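Putative transcriptional regulator (Streptomyces coelicolor A3, PDB 2RA5) probably binds DNA as a transcription factor of the GntR family, with a UTRA domain whose pocket holds a meso-tartaric acid molecule in this crystal. Local coordinates at residues Ala106-Ala117 / Asp130-Leu141. Residues are numbered along the deposited sequence; the frame is centred on the assembly and turned at random.
Sequences ATKVLVNTVVPA and DSEVHRIERLRL. With SRT (S,R meso-tartaric acid), chain B.
Over one face of the Arg135 guanidinium lie Val111 CG1 and Thr113 CG2, the latter 4.0 Å above the plane and nearer its border than its middle, while Val115 CG2 and the Glu137 carboxylate meet its edge. With CG anti to the backbone N (chi1 -177°) and a bend at chi3, Arg135 runs alongside Thr113 and turns NE onto Glu137 OE1. This salt bridge, NE to OE1 2.7 Å, lies close to the guanidinium plane and uses the anti lone pair of the carboxylate; OE2 is hydrogen-bonded to Tyr149 OH. Glu137 in turn runs beside Val111, pointing the same way, CB to CB 3.5 Å. On the other face of the sheet a water sits in the plane of the His134 ring at its edge, 3.0 Å from ND1, and donates to Asn112 OD1 and Thr113 O, joining side chains of both strands. Further along, Thr107 CB meets the edge of the Arg140 guanidinium, 3.2 Å from NH1. Meso-tartaric acid comes to the edges of both Arg138 and Arg140: Arg138 NH1 hydrogen-bonds to its O2, though modelled probably too close, and Arg140 NH2 approaches its O3 at 2.8 Å.

The frame is an antiparallel pair, strands 106-116 and 132-142, in the UTRA domain sheet, with helix 165-168 packing against the tartrate-side face. A classic beta bulge interrupts it: Leu110 N and Val111 N both donate to Glu137 O, at 2.7 Å from Leu110 N, and approach from the same face of its carbonyl plane. Plain alternation along strand 132-142 places Arg135 and Glu137 on one face, where their opposite charges probably offset each other in part, and Arg138 and Arg140 on the other, where they probably help make the pocket attractive to an anionic ligand.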
# COMPACT_ATOMS: atom_id res chain seq x y z
N ALA A 106 -13.03 -14.71 -7.53
CA ALA A 106 -13.50 -15.99 -6.99
C ALA A 106 -12.58 -16.52 -5.90
O ALA A 106 -11.34 -16.43 -5.99
CB ALA A 106 -13.65 -17.02 -8.10
N THR A 107 -13.17 -17.11 -4.88
CA THR A 107 -12.39 -17.55 -3.73
C THR A 107 -12.41 -19.07 -3.53
O THR A 107 -13.47 -19.69 -3.60
CB THR A 107 -12.85 -16.83 -2.44
OG1 THR A 107 -12.34 -17.51 -1.28
CG2 THR A 107 -14.37 -16.79 -2.37
N LYS A 108 -11.24 -19.65 -3.32
CA LYS A 108 -11.13 -21.08 -2.99
C LYS A 108 -10.38 -21.35 -1.68
O LYS A 108 -9.20 -21.03 -1.55
CB LYS A 108 -10.48 -21.84 -4.14
CG LYS A 108 -11.37 -21.94 -5.37
CD LYS A 108 -10.84 -22.94 -6.37
CE LYS A 108 -11.73 -23.01 -7.60
NZ LYS A 108 -11.16 -23.92 -8.64
N VAL A 109 -11.06 -21.96 -0.72
CA VAL A 109 -10.43 -22.27 0.56
C VAL A 109 -9.40 -23.41 0.48
O VAL A 109 -9.73 -24.52 0.07
CB VAL A 109 -11.46 -22.66 1.61
CG1 VAL A 109 -10.76 -22.90 2.93
CG2 VAL A 109 -12.51 -21.57 1.74
N LEU A 110 -8.17 -23.14 0.90
CA LEU A 110 -7.11 -24.15 0.90
C LEU A 110 -6.82 -24.73 2.29
O LEU A 110 -6.29 -25.83 2.41
CB LEU A 110 -5.82 -23.59 0.32
CG LEU A 110 -5.90 -23.00 -1.09
CD1 LEU A 110 -4.52 -22.99 -1.72
CD2 LEU A 110 -6.86 -23.80 -1.95
N VAL A 111 -7.12 -23.98 3.34
CA VAL A 111 -6.89 -24.45 4.70
C VAL A 111 -7.94 -23.89 5.64
O VAL A 111 -8.20 -22.69 5.69
CB VAL A 111 -5.50 -24.07 5.23
CG1 VAL A 111 -5.44 -24.31 6.73
CG2 VAL A 111 -4.41 -24.85 4.50
N ASN A 112 -8.56 -24.79 6.39
CA ASN A 112 -9.44 -24.39 7.48
C ASN A 112 -9.13 -25.22 8.76
O ASN A 112 -9.62 -26.32 8.96
CB ASN A 112 -10.89 -24.52 7.03
CG ASN A 112 -11.86 -23.90 7.98
OD1 ASN A 112 -11.52 -23.53 9.11
ND2 ASN A 112 -13.10 -23.78 7.54
N THR A 113 -8.27 -24.69 9.61
CA THR A 113 -7.78 -25.48 10.72
C THR A 113 -7.65 -24.72 12.07
O THR A 113 -7.94 -23.53 12.20
CB THR A 113 -6.45 -26.18 10.31
OG1 THR A 113 -6.05 -27.14 11.30
CG2 THR A 113 -5.33 -25.17 10.05
N VAL A 114 -7.26 -25.47 13.09
CA VAL A 114 -7.03 -24.93 14.42
C VAL A 114 -5.58 -25.25 14.77
O VAL A 114 -5.07 -26.32 14.44
CB VAL A 114 -8.00 -25.53 15.45
CG1 VAL A 114 -7.59 -25.13 16.80
CG2 VAL A 114 -9.43 -25.05 15.22
N VAL A 115 -4.94 -24.32 15.46
CA VAL A 115 -3.49 -24.22 15.44
C VAL A 115 -3.03 -23.49 16.71
O VAL A 115 -3.77 -22.67 17.25
CB VAL A 115 -3.08 -23.47 14.13
CG1 VAL A 115 -2.04 -22.44 14.37
CG2 VAL A 115 -2.69 -24.45 13.02
N PRO A 116 -1.84 -23.82 17.22
CA PRO A 116 -1.34 -23.08 18.40
C PRO A 116 -0.70 -21.76 17.99
O PRO A 116 0.06 -21.76 17.04
CB PRO A 116 -0.28 -24.02 18.98
CG PRO A 116 0.14 -24.87 17.79
CD PRO A 116 -1.13 -25.10 17.05
N ALA A 117 -0.98 -20.67 18.70
CA ALA A 117 -0.41 -19.37 18.32
C ALA A 117 1.12 -19.30 18.51
O ALA A 117 1.64 -19.64 19.57
CB ALA A 117 -1.09 -18.25 19.06
N ASP A 130 0.90 -20.30 21.96
CA ASP A 130 0.39 -21.67 21.95
C ASP A 130 -1.10 -21.77 22.31
O ASP A 130 -1.64 -22.87 22.35
CB ASP A 130 1.21 -22.63 22.85
CG ASP A 130 2.72 -22.47 22.67
OD1 ASP A 130 3.23 -22.70 21.56
OD2 ASP A 130 3.42 -22.13 23.65
N SER A 131 -1.77 -20.66 22.59
CA SER A 131 -3.23 -20.77 22.74
C SER A 131 -3.79 -21.07 21.35
O SER A 131 -3.11 -20.85 20.33
CB SER A 131 -3.83 -19.49 23.36
OG SER A 131 -3.75 -18.38 22.50
N GLU A 132 -5.01 -21.58 21.28
CA GLU A 132 -5.49 -22.06 20.00
C GLU A 132 -6.19 -20.96 19.22
O GLU A 132 -6.96 -20.18 19.77
CB GLU A 132 -6.41 -23.26 20.21
CG GLU A 132 -6.09 -24.49 19.33
CD GLU A 132 -7.03 -25.69 19.60
OE1 GLU A 132 -8.25 -25.48 19.83
OE2 GLU A 132 -6.55 -26.85 19.61
N VAL A 133 -5.89 -20.88 17.92
CA VAL A 133 -6.53 -19.92 17.06
C VAL A 133 -6.96 -20.64 15.79
O VAL A 133 -6.50 -21.75 15.51
CB VAL A 133 -5.61 -18.72 16.75
CG1 VAL A 133 -5.29 -17.94 18.04
CG2 VAL A 133 -4.34 -19.19 16.09
N HIS A 134 -7.86 -20.02 15.04
CA HIS A 134 -8.29 -20.58 13.78
C HIS A 134 -7.35 -20.12 12.69
O HIS A 134 -7.05 -18.94 12.58
CB HIS A 134 -9.70 -20.11 13.46
CG HIS A 134 -10.75 -20.63 14.41
ND1 HIS A 134 -11.34 -21.87 14.23
CD2 HIS A 134 -11.29 -20.09 15.51
CE1 HIS A 134 -12.22 -22.05 15.21
NE2 HIS A 134 -12.21 -21.01 16.00
N ARG A 135 -6.87 -21.05 11.87
CA ARG A 135 -6.13 -20.67 10.66
C ARG A 135 -6.89 -20.98 9.36
O ARG A 135 -7.17 -22.14 9.03
CB ARG A 135 -4.73 -21.29 10.62
CG ARG A 135 -3.92 -20.84 9.39
CD ARG A 135 -2.46 -21.25 9.43
NE ARG A 135 -2.16 -22.27 8.43
CZ ARG A 135 -1.75 -23.50 8.72
NH1 ARG A 135 -1.49 -24.36 7.74
NH2 ARG A 135 -1.57 -23.86 9.98
N ILE A 136 -7.19 -19.93 8.62
CA ILE A 136 -7.80 -20.05 7.30
C ILE A 136 -6.82 -19.64 6.20
O ILE A 136 -6.06 -18.68 6.34
CB ILE A 136 -9.10 -19.22 7.19
CG1 ILE A 136 -10.13 -19.72 8.20
CG2 ILE A 136 -9.68 -19.32 5.80
CD1 ILE A 136 -11.33 -18.83 8.33
N GLU A 137 -6.84 -20.39 5.11
CA GLU A 137 -6.08 -20.01 3.93
C GLU A 137 -6.98 -20.01 2.67
O GLU A 137 -7.69 -20.98 2.41
CB GLU A 137 -4.86 -20.91 3.77
CG GLU A 137 -3.90 -20.79 4.93
CD GLU A 137 -2.61 -21.55 4.71
OE1 GLU A 137 -1.95 -21.90 5.72
OE2 GLU A 137 -2.25 -21.79 3.55
N ARG A 138 -6.96 -18.91 1.93
CA ARG A 138 -7.74 -18.79 0.69
C ARG A 138 -6.87 -18.36 -0.49
O ARG A 138 -5.96 -17.54 -0.35
CB ARG A 138 -8.87 -17.76 0.80
CG ARG A 138 -9.94 -18.03 1.81
CD ARG A 138 -9.95 -16.88 2.81
NE ARG A 138 -10.97 -15.87 2.56
CZ ARG A 138 -10.93 -14.64 3.04
NH1 ARG A 138 -11.89 -13.76 2.77
NH2 ARG A 138 -9.89 -14.27 3.79
N LEU A 139 -7.18 -18.91 -1.65
CA LEU A 139 -6.66 -18.39 -2.91
C LEU A 139 -7.79 -17.58 -3.58
O LEU A 139 -8.93 -18.03 -3.66
CB LEU A 139 -6.19 -19.53 -3.80
CG LEU A 139 -5.45 -19.21 -5.11
CD1 LEU A 139 -4.07 -18.63 -4.86
CD2 LEU A 139 -5.35 -20.47 -5.96
N ARG A 140 -7.47 -16.35 -3.99
CA ARG A 140 -8.41 -15.53 -4.74
C ARG A 140 -8.01 -15.53 -6.20
O ARG A 140 -6.86 -15.25 -6.54
CB ARG A 140 -8.41 -14.09 -4.24
CG ARG A 140 -9.09 -13.94 -2.91
CD ARG A 140 -10.56 -13.57 -3.06
NE ARG A 140 -10.90 -12.61 -2.00
CZ ARG A 140 -11.82 -12.80 -1.07
NH1 ARG A 140 -12.55 -13.91 -1.06
NH2 ARG A 140 -12.02 -11.86 -0.15
N LEU A 141 -8.95 -15.86 -7.07
CA LEU A 141 -8.63 -15.80 -8.50
C LEU A 141 -9.51 -14.83 -9.27
O LEU A 141 -10.69 -14.63 -8.94
CB LEU A 141 -8.65 -17.19 -9.15
CG LEU A 141 -7.98 -18.32 -8.37
CD1 LEU A 141 -8.96 -18.88 -7.34
CD2 LEU A 141 -7.49 -19.43 -9.30
O1 SRT B . -9.86 -11.01 4.34
O11 SRT B . -9.16 -9.64 2.73
C1 SRT B . -10.04 -10.40 3.25
C2 SRT B . -11.34 -10.61 2.51
O2 SRT B . -12.22 -11.44 3.28
C3 SRT B . -12.00 -9.28 2.09
O3 SRT B . -12.91 -9.44 0.99
C4 SRT B . -12.78 -8.68 3.22
O4 SRT B . -14.01 -8.93 3.36
O41 SRT B . -12.10 -7.95 3.98
O HOH W 1 -10.69 -22.81 11.44